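Local atomic coordinates of Lic11098 (Leptospira interrogans serogroup Icterohaemorrhagiae serovar copenhageni, PDB entry 4U08), a protein that is of unknown function but, as a leucine-rich repeat protein of a pathogen and a putative virulence factor, may take part in binding other molecules. Residues N122-L127 with G143-N148; L114-L119 with T139-H144; E322-E327 with G339-L344. All coordinates share one frame; numbering follows the deposited sequence.

Overall arrangement
Contacts 1 and 2 lie side by side in the leucine-rich repeat solenoid, their centres about 12 Å apart, and both end on the same run of chain, sharing Gly143 and His144. Contact 2 pairs parallel strands 116-118 and 139-141; contact 1 joins the loops that follow them. Asn145 ND2 of contact 1 reaches Leu119 O of contact 2, and leucines of the two pack together. Contact 3 comes later in the chain, its centre about 45 Å from contact 1's and about 42 Å from contact 2's, on the opposite side of the chain's centre. It links strand 323-325 to the loop leading into strand 346-348. Together they sample the stacking of successive coils that builds the elongated chain.

Contact 1 of 3, residues N122-L127 with G143-N148; sequences NQLATL and GHNQFN
Residues 122-127 and 143-148, the equivalent loops after strands 116-118 and 139-141, stack coil on coil, Asn145 and Phe147 meeting Leu124. Asn145 OD1 accepts the N-H of Leu124 at 3.0 Å, a nearly straight bond (165°) whose donor is tilted somewhat from the carbonyl plane. The amide stands beside its own backbone N (chi1 -88°), alongside the Leu124 side chain, and its ND2 binds Leu119 O and Leu142 O, so both ends of this buried group are used. Gln146 N returns a bond to Leu124 O at 2.8 Å. Leu124 O and Ala125 CA lie over one face of the Phe147 ring, both toward the rim. CZ of Phe147 meets Leu127 CG at 3.8 Å, the two side chains crossing at about a right angle, and touches Leu124 CB at 3.9 Å. Farther along, one water donates to Ala125 O and accepts from Asn148 N, bridging the loops. Asn122 repeats the role of Asn145 one coil earlier, bonding Leu96 O, Leu119 O and Leu101 N. One asparagine per coil, at equivalent positions and each bonded to the backbone of neighbouring coils, makes the asparagine ladder of leucine-rich repeat proteins.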
loop_
_atom_site.group_PDB
_atom_site.type_symbol
_atom_site.label_atom_id
_atom_site.label_comp_id
_atom_site.label_asym_id
_atom_site.label_seq_id
_atom_site.Cartn_x
_atom_site.Cartn_y
_atom_site.Cartn_z
ATOM N N ASN A 122 -2.766 1.202 18.695
ATOM C CA ASN A 122 -2.455 1.142 20.120
ATOM C C ASN A 122 -1.602 2.358 20.453
ATOM O O ASN A 122 -1.590 3.325 19.677
ATOM C CB ASN A 122 -1.801 -0.193 20.490
ATOM C CG ASN A 122 -2.809 -1.270 20.693
ATOM O OD1 ASN A 122 -3.410 -1.370 21.754
ATOM N ND2 ASN A 122 -3.064 -2.063 19.669
ATOM N N GLN A 123 -0.898 2.343 21.595
ATOM C CA GLN A 123 -0.049 3.478 21.963
ATOM C C GLN A 123 1.385 2.982 22.267
ATOM O O GLN A 123 2.030 3.399 23.232
ATOM C CB GLN A 123 -0.718 4.322 23.085
ATOM C CG GLN A 123 -1.775 5.292 22.501
ATOM C CD GLN A 123 -2.929 5.714 23.389
ATOM O OE1 GLN A 123 -4.104 5.440 23.089
ATOM N NE2 GLN A 123 -2.645 6.526 24.405
ATOM N N LEU A 124 1.877 2.073 21.397
ATOM C CA LEU A 124 3.209 1.470 21.495
ATOM C C LEU A 124 4.287 2.372 20.937
ATOM O O LEU A 124 4.119 2.954 19.872
ATOM C CB LEU A 124 3.254 0.118 20.775
ATOM C CG LEU A 124 2.329 -0.972 21.300
ATOM C CD1 LEU A 124 2.278 -2.150 20.335
ATOM C CD2 LEU A 124 2.774 -1.455 22.668
ATOM N N ALA A 125 5.405 2.502 21.664
ATOM C CA ALA A 125 6.558 3.290 21.223
ATOM C C ALA A 125 7.785 2.378 21.068
ATOM O O ALA A 125 8.774 2.758 20.445
ATOM C CB ALA A 125 6.843 4.408 22.221
ATOM N N THR A 126 7.705 1.166 21.636
ATOM C CA THR A 126 8.783 0.188 21.636
ATOM C C THR A 126 8.228 -1.214 21.600
ATOM O O THR A 126 7.073 -1.446 21.984
ATOM C CB THR A 126 9.587 0.261 22.986
ATOM O OG1 THR A 126 8.726 -0.002 24.095
ATOM C CG2 THR A 126 10.333 1.553 23.183
ATOM N N LEU A 127 9.100 -2.162 21.243
ATOM C CA LEU A 127 8.811 -3.585 21.315
ATOM C C LEU A 127 9.939 -4.238 22.110
ATOM O O LEU A 127 11.079 -3.779 21.994
ATOM C CB LEU A 127 8.734 -4.223 19.907
ATOM C CG LEU A 127 7.554 -3.799 19.016
ATOM C CD1 LEU A 127 7.672 -4.440 17.654
ATOM C CD2 LEU A 127 6.227 -4.190 19.639
ATOM N N GLY A 143 0.858 -0.443 12.579
ATOM C CA GLY A 143 0.346 0.843 12.135
ATOM C C GLY A 143 -0.416 1.604 13.216
ATOM O O GLY A 143 -0.948 0.985 14.138
ATOM N N HIS A 144 -0.468 2.935 13.123
ATOM C CA HIS A 144 -1.222 3.781 14.072
ATOM C C HIS A 144 -0.787 3.577 15.524
ATOM O O HIS A 144 -1.595 3.267 16.393
ATOM C CB HIS A 144 -2.759 3.620 13.911
ATOM C CG HIS A 144 -3.269 4.062 12.574
ATOM N ND1 HIS A 144 -3.283 3.182 11.509
ATOM C CD2 HIS A 144 -3.747 5.257 12.156
ATOM C CE1 HIS A 144 -3.751 3.862 10.481
ATOM N NE2 HIS A 144 -4.033 5.113 10.813
ATOM N N ASN A 145 0.512 3.700 15.769
ATOM C CA ASN A 145 1.092 3.613 17.107
ATOM C C ASN A 145 1.924 4.870 17.322
ATOM O O ASN A 145 1.666 5.899 16.669
ATOM C CB ASN A 145 1.888 2.308 17.278
ATOM C CG ASN A 145 1.032 1.181 17.740
ATOM O OD1 ASN A 145 0.597 1.170 18.880
ATOM N ND2 ASN A 145 0.722 0.233 16.859
ATOM N N GLN A 146 2.933 4.807 18.203
ATOM C CA GLN A 146 3.766 5.965 18.505
ATOM C C GLN A 146 5.260 5.660 18.333
ATOM O O GLN A 146 6.086 6.160 19.105
ATOM C CB GLN A 146 3.466 6.487 19.932
ATOM C CG GLN A 146 2.106 7.166 20.061
ATOM C CD GLN A 146 1.478 6.991 21.423
ATOM O OE1 GLN A 146 1.936 6.214 22.274
ATOM N NE2 GLN A 146 0.387 7.705 21.655
ATOM N N PHE A 147 5.610 4.871 17.306
ATOM C CA PHE A 147 7.004 4.561 17.009
ATOM C C PHE A 147 7.702 5.726 16.311
ATOM O O PHE A 147 7.337 6.093 15.186
ATOM C CB PHE A 147 7.119 3.282 16.156
ATOM C CG PHE A 147 6.737 2.002 16.851
ATOM C CD1 PHE A 147 7.650 1.330 17.668
ATOM C CD2 PHE A 147 5.475 1.447 16.670
ATOM C CE1 PHE A 147 7.301 0.121 18.290
ATOM C CE2 PHE A 147 5.120 0.254 17.304
ATOM C CZ PHE A 147 6.032 -0.403 18.116
ATOM N N ASN A 148 8.754 6.266 16.961
ATOM C CA ASN A 148 9.593 7.337 16.419
ATOM C C ASN A 148 10.715 6.679 15.671
ATOM O O ASN A 148 11.320 7.279 14.786
ATOM C CB ASN A 148 10.172 8.193 17.559
ATOM C CG ASN A 148 9.110 8.919 18.334
ATOM O OD1 ASN A 148 8.247 9.601 17.779
ATOM N ND2 ASN A 148 9.135 8.772 19.640
HETATM O O HOH W 1 9.708 5.084 19.591
#

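Contact 2 of 3, residues L114-L119 with T139-H144; sequences LQELNL and TLYLGH
Leu117 and Leu140 share one conformation, each CG lying opposite its backbone N (chi1 174° in Leu117), and this sets the two side chains alongside each other, pointing the same way. CD2 of Leu117 meets CD1 of Leu140 at 3.9 Å. Leu119 and Leu142 instead swing CG back beside the backbone N, and they too run side by side, with CD1 of Leu119 touching CD2 of Leu142. These leucines belong to the buried interior of the coil.

The backbones that carry these side chains are parallel strands, 116-118 and 139-141, with axes 4.9 Å apart and almost exactly parallel. Thr139 N gives to Gln115 O, Leu117 N to Thr139 O, Tyr141 N to Leu117 O and Leu119 N to Tyr141 O, the last at 2.8 Å. Weaker CA-H...O contacts fill in, from Glu116 CA to Thr139 O and from Leu140 CA to Leu117 O.

Glu116, Asn118, Thr139 and Tyr141 occupy the other face. Asn118 OD1 comes within 3.6 Å of Tyr141 CB, while Asn118 ND2 lies 3.7 Å from Tyr141 CD2 at an oblique approach, amide and ring planes 54° apart. Asn118 OD1 also accepts from Ala120 N, which would limit the amide's rotation. The extended Glu116 brings OE2 to the edge of the Tyr141 ring, 4.2 Å from CE2, with the carboxylate turned 84° from the ring; its OE1 makes a salt bridge to Lys93 of the preceding strand.

The chemistry is therefore split by face: buried leucine branches pack side by side on one, which probably keeps water out, while on the other an amide, a carboxylate and a phenol ring lie close together. The carboxylate is probably kept ionised by its lysine, and the four backbone bonds set the register.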
loop_
_atom_site.group_PDB
_atom_site.type_symbol
_atom_site.label_atom_id
_atom_site.label_comp_id
_atom_site.label_asym_id
_atom_site.label_seq_id
_atom_site.Cartn_x
_atom_site.Cartn_y
_atom_site.Cartn_z
ATOM N N LEU A 114 3.106 -18.310 16.758
ATOM C CA LEU A 114 2.463 -17.100 16.261
ATOM C C LEU A 114 2.845 -16.815 14.791
ATOM O O LEU A 114 4.031 -16.785 14.414
ATOM C CB LEU A 114 2.763 -15.906 17.170
ATOM C CG LEU A 114 1.715 -14.812 17.266
ATOM C CD1 LEU A 114 0.393 -15.326 17.855
ATOM C CD2 LEU A 114 2.251 -13.629 18.079
ATOM N N GLN A 115 1.812 -16.698 13.960
ATOM C CA GLN A 115 1.974 -16.426 12.528
ATOM C C GLN A 115 1.536 -15.009 12.223
ATOM O O GLN A 115 2.027 -14.405 11.271
ATOM C CB GLN A 115 1.135 -17.423 11.696
ATOM C CG GLN A 115 1.646 -18.863 11.760
ATOM C CD GLN A 115 0.983 -19.737 10.722
ATOM O OE1 GLN A 115 -0.239 -19.727 10.550
ATOM N NE2 GLN A 115 1.785 -20.499 10.000
ATOM N N GLU A 116 0.568 -14.504 12.966
ATOM C CA GLU A 116 0.004 -13.183 12.761
ATOM C C GLU A 116 -0.159 -12.454 14.080
ATOM O O GLU A 116 -0.780 -12.971 15.018
ATOM C CB GLU A 116 -1.344 -13.284 12.034
ATOM C CG GLU A 116 -2.102 -11.961 11.902
ATOM C CD GLU A 116 -3.399 -11.996 11.110
ATOM O OE1 GLU A 116 -3.668 -13.023 10.444
ATOM O OE2 GLU A 116 -4.131 -10.980 11.128
ATOM N N LEU A 117 0.375 -11.237 14.133
ATOM C CA LEU A 117 0.287 -10.375 15.305
ATOM C C LEU A 117 -0.195 -9.011 14.861
ATOM O O LEU A 117 0.482 -8.329 14.088
ATOM C CB LEU A 117 1.667 -10.310 15.985
ATOM C CG LEU A 117 1.843 -9.340 17.167
ATOM C CD1 LEU A 117 0.815 -9.612 18.292
ATOM C CD2 LEU A 117 3.262 -9.434 17.717
ATOM N N ASN A 118 -1.397 -8.636 15.290
ATOM C CA ASN A 118 -1.958 -7.358 14.914
ATOM C C ASN A 118 -1.951 -6.442 16.126
ATOM O O ASN A 118 -2.764 -6.615 17.027
ATOM C CB ASN A 118 -3.381 -7.506 14.335
ATOM C CG ASN A 118 -3.877 -6.256 13.663
ATOM O OD1 ASN A 118 -3.456 -5.152 13.968
ATOM N ND2 ASN A 118 -4.746 -6.397 12.672
ATOM N N LEU A 119 -1.048 -5.458 16.136
ATOM C CA LEU A 119 -0.941 -4.480 17.230
ATOM C C LEU A 119 -1.273 -3.079 16.735
ATOM O O LEU A 119 -0.918 -2.089 17.383
ATOM C CB LEU A 119 0.482 -4.533 17.856
ATOM C CG LEU A 119 0.850 -5.801 18.620
ATOM C CD1 LEU A 119 2.373 -5.875 18.865
ATOM C CD2 LEU A 119 0.083 -5.898 19.921
ATOM N N THR A 139 3.040 -12.216 9.488
ATOM C CA THR A 139 2.357 -10.929 9.395
ATOM C C THR A 139 2.450 -10.160 10.709
ATOM O O THR A 139 2.083 -10.668 11.781
ATOM C CB THR A 139 0.892 -11.133 8.928
ATOM O OG1 THR A 139 0.857 -12.029 7.806
ATOM C CG2 THR A 139 0.222 -9.858 8.555
ATOM N N LEU A 140 2.888 -8.905 10.601
ATOM C CA LEU A 140 3.057 -8.016 11.754
ATOM C C LEU A 140 2.512 -6.634 11.449
ATOM O O LEU A 140 3.060 -5.943 10.600
ATOM C CB LEU A 140 4.553 -7.946 12.114
ATOM C CG LEU A 140 4.953 -7.039 13.294
ATOM C CD1 LEU A 140 4.176 -7.394 14.577
ATOM C CD2 LEU A 140 6.443 -7.141 13.528
ATOM N N TYR A 141 1.440 -6.236 12.126
ATOM C CA TYR A 141 0.826 -4.926 11.926
ATOM C C TYR A 141 1.091 -4.037 13.123
ATOM O O TYR A 141 0.660 -4.357 14.233
ATOM C CB TYR A 141 -0.696 -5.072 11.704
ATOM C CG TYR A 141 -1.040 -5.870 10.467
ATOM C CD1 TYR A 141 -0.606 -5.465 9.206
ATOM C CD2 TYR A 141 -1.829 -7.012 10.548
ATOM C CE1 TYR A 141 -0.934 -6.187 8.061
ATOM C CE2 TYR A 141 -2.197 -7.721 9.403
ATOM C CZ TYR A 141 -1.744 -7.304 8.162
ATOM O OH TYR A 141 -2.076 -7.995 7.025
ATOM N N LEU A 142 1.795 -2.934 12.901
ATOM C CA LEU A 142 2.163 -1.960 13.950
ATOM C C LEU A 142 1.711 -0.548 13.595
ATOM O O LEU A 142 2.136 0.425 14.224
ATOM C CB LEU A 142 3.689 -1.985 14.196
ATOM C CG LEU A 142 4.271 -3.286 14.716
ATOM C CD1 LEU A 142 5.769 -3.360 14.428
ATOM C CD2 LEU A 142 3.949 -3.480 16.187
ATOM N N GLY A 143 0.858 -0.443 12.579
ATOM C CA GLY A 143 0.346 0.843 12.135
ATOM C C GLY A 143 -0.416 1.604 13.216
ATOM O O GLY A 143 -0.948 0.985 14.138
ATOM N N HIS A 144 -0.468 2.935 13.123
ATOM C CA HIS A 144 -1.222 3.781 14.072
ATOM C C HIS A 144 -0.787 3.577 15.524
ATOM O O HIS A 144 -1.595 3.267 16.393
ATOM C CB HIS A 144 -2.759 3.620 13.911
ATOM C CG HIS A 144 -3.269 4.062 12.574
ATOM N ND1 HIS A 144 -3.283 3.182 11.509
ATOM C CD2 HIS A 144 -3.747 5.257 12.156
ATOM C CE1 HIS A 144 -3.751 3.862 10.481
ATOM N NE2 HIS A 144 -4.033 5.113 10.813
#

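Contact 3 of 3, residues E322-E327 with G339-L344; sequences ESLDLE and GKLQKL
Leu344 makes the main apolar part of this contact, reaching from the loop before strand 346-348 to the backbone entering strand 323-325. From its CB the side chain runs to CG, which lies 4.2 Å from Glu322 O. A chi1 of -161° turns CG away from the backbone N, and chi2 then brings CD1 down on the peptide between Glu322 and Ser323, 3.7 Å from Glu322 C and as close to Glu322 O. The same methyl is also near Ser323 N and Leu324 N, and it touches Leu324 CB at 4.0 Å. One methyl thus covers the peptide that leads into the strand and the CB of a buried leucine.

Leu324 points toward the loop. Its CD2 approaches CD1 of Leu341 at 4.4 Å, a looser meeting of two branch ends. At the edge of the contact Glu322 rests its CA and CG against the carbonyl oxygen of Lys343, while its CB heads away from the loop: CA makes a CA-H...O contact to Lys343 O at 3.6 Å, and CG stands 3.7 Å from the same oxygen. No hydrogen bond links the two segments, so the join is mainly by van der Waals contact. The carboxylate and the ammonium do not meet, Glu322 OE2 and Lys343 NZ being 6.3 Å apart; that ammonium binds Asn320 OD1 instead.

The loop's own shape presents these groups. A type I beta turn runs from Leu341 to Leu344, closed by a bond from Leu344 N to Leu341 O, and both leucines at its ends lie buried.

Around the contact, strand 323-325 is flanked by strands 300-302 and 346-348, with Leu324 packed against Leu301 on one and Leu347 on the other. The backbone of Glu322 bonds to Gln299, Gln345 and Thr346, while the 3-10 segment ending at Lys340 leads into the turn that returns the chain to strand 346-348.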
loop_
_atom_site.group_PDB
_atom_site.type_symbol
_atom_site.label_atom_id
_atom_site.label_comp_id
_atom_site.label_asym_id
_atom_site.label_seq_id
_atom_site.Cartn_x
_atom_site.Cartn_y
_atom_site.Cartn_z
ATOM N N GLU A 322 -5.193 2.920 -22.752
ATOM C CA GLU A 322 -6.639 3.076 -22.719
ATOM C C GLU A 322 -7.054 4.407 -22.173
ATOM O O GLU A 322 -8.125 4.907 -22.521
ATOM C CB GLU A 322 -7.267 1.958 -21.870
ATOM C CG GLU A 322 -7.053 0.590 -22.486
ATOM C CD GLU A 322 -7.536 -0.592 -21.658
ATOM O OE1 GLU A 322 -7.919 -0.405 -20.478
ATOM O OE2 GLU A 322 -7.537 -1.716 -22.209
ATOM N N SER A 323 -6.240 4.971 -21.273
ATOM C CA SER A 323 -6.604 6.229 -20.637
ATOM C C SER A 323 -5.431 7.189 -20.594
ATOM O O SER A 323 -4.351 6.829 -20.110
ATOM C CB SER A 323 -7.140 5.959 -19.233
ATOM O OG SER A 323 -7.566 7.173 -18.642
ATOM N N LEU A 324 -5.637 8.418 -21.105
ATOM C CA LEU A 324 -4.575 9.442 -21.118
ATOM C C LEU A 324 -5.107 10.746 -20.553
ATOM O O LEU A 324 -6.089 11.304 -21.065
ATOM C CB LEU A 324 -4.003 9.603 -22.539
ATOM C CG LEU A 324 -2.891 10.655 -22.787
ATOM C CD1 LEU A 324 -1.655 10.441 -21.846
ATOM C CD2 LEU A 324 -2.478 10.649 -24.284
ATOM N N ASP A 325 -4.528 11.187 -19.423
ATOM C CA ASP A 325 -5.008 12.397 -18.779
ATOM C C ASP A 325 -3.966 13.510 -18.896
ATOM O O ASP A 325 -2.918 13.444 -18.262
ATOM C CB ASP A 325 -5.444 12.134 -17.320
ATOM C CG ASP A 325 -5.990 13.339 -16.573
ATOM O OD1 ASP A 325 -6.072 14.458 -17.185
ATOM O OD2 ASP A 325 -6.315 13.190 -15.379
ATOM N N LEU A 326 -4.295 14.556 -19.681
ATOM C CA LEU A 326 -3.373 15.682 -19.914
ATOM C C LEU A 326 -3.945 16.987 -19.464
ATOM O O LEU A 326 -3.523 18.075 -19.910
ATOM C CB LEU A 326 -2.974 15.728 -21.391
ATOM C CG LEU A 326 -2.066 14.583 -21.855
ATOM C CD1 LEU A 326 -2.226 14.350 -23.336
ATOM C CD2 LEU A 326 -0.602 14.850 -21.475
ATOM N N GLU A 327 -4.894 16.898 -18.532
ATOM C CA GLU A 327 -5.601 18.085 -18.044
ATOM C C GLU A 327 -4.681 19.122 -17.430
ATOM O O GLU A 327 -3.778 18.759 -16.686
ATOM C CB GLU A 327 -6.690 17.678 -17.041
ATOM C CG GLU A 327 -7.376 18.861 -16.368
ATOM C CD GLU A 327 -8.613 18.537 -15.544
ATOM O OE1 GLU A 327 -9.207 17.451 -15.729
ATOM O OE2 GLU A 327 -9.014 19.408 -14.749
ATOM N N GLY A 339 -3.005 9.294 -33.290
ATOM C CA GLY A 339 -3.924 8.438 -34.038
ATOM C C GLY A 339 -3.590 6.953 -34.001
ATOM O O GLY A 339 -4.451 6.125 -34.293
ATOM N N LYS A 340 -2.357 6.602 -33.617
ATOM C CA LYS A 340 -1.914 5.211 -33.505
ATOM C C LYS A 340 -2.385 4.567 -32.179
ATOM O O LYS A 340 -2.243 3.353 -32.016
ATOM C CB LYS A 340 -0.390 5.108 -33.609
ATOM C CG LYS A 340 0.192 5.392 -34.998
ATOM C CD LYS A 340 1.503 6.208 -34.938
ATOM C CE LYS A 340 2.677 5.561 -34.224
ATOM N NZ LYS A 340 3.288 4.462 -35.014
ATOM N N LEU A 341 -2.956 5.357 -31.258
ATOM C CA LEU A 341 -3.455 4.839 -29.972
ATOM C C LEU A 341 -4.811 4.148 -30.150
ATOM O O LEU A 341 -5.824 4.638 -29.680
ATOM C CB LEU A 341 -3.493 5.954 -28.907
ATOM C CG LEU A 341 -2.158 6.659 -28.619
ATOM C CD1 LEU A 341 -2.355 7.788 -27.637
ATOM C CD2 LEU A 341 -1.109 5.689 -28.139
ATOM N N GLN A 342 -4.824 3.002 -30.842
ATOM C CA GLN A 342 -6.062 2.278 -31.206
ATOM C C GLN A 342 -6.903 1.754 -30.032
ATOM O O GLN A 342 -8.096 1.537 -30.204
ATOM C CB GLN A 342 -5.763 1.143 -32.207
ATOM C CG GLN A 342 -5.409 1.670 -33.616
ATOM C CD GLN A 342 -6.468 2.612 -34.163
ATOM O OE1 GLN A 342 -7.618 2.221 -34.411
ATOM N NE2 GLN A 342 -6.125 3.893 -34.293
ATOM N N LYS A 343 -6.306 1.584 -28.847
ATOM C CA LYS A 343 -7.029 1.112 -27.670
ATOM C C LYS A 343 -7.500 2.239 -26.762
ATOM O O LYS A 343 -8.155 1.979 -25.757
ATOM C CB LYS A 343 -6.197 0.065 -26.911
ATOM C CG LYS A 343 -6.090 -1.254 -27.695
ATOM C CD LYS A 343 -5.432 -2.360 -26.863
ATOM C CE LYS A 343 -5.128 -3.581 -27.697
ATOM N NZ LYS A 343 -4.601 -4.703 -26.870
ATOM N N LEU A 344 -7.212 3.524 -27.133
ATOM C CA LEU A 344 -7.563 4.648 -26.289
ATOM C C LEU A 344 -9.063 4.830 -26.157
ATOM O O LEU A 344 -9.764 4.902 -27.173
ATOM C CB LEU A 344 -6.855 5.941 -26.785
ATOM C CG LEU A 344 -6.752 7.093 -25.801
ATOM C CD1 LEU A 344 -5.760 6.752 -24.675
ATOM C CD2 LEU A 344 -6.269 8.352 -26.512
#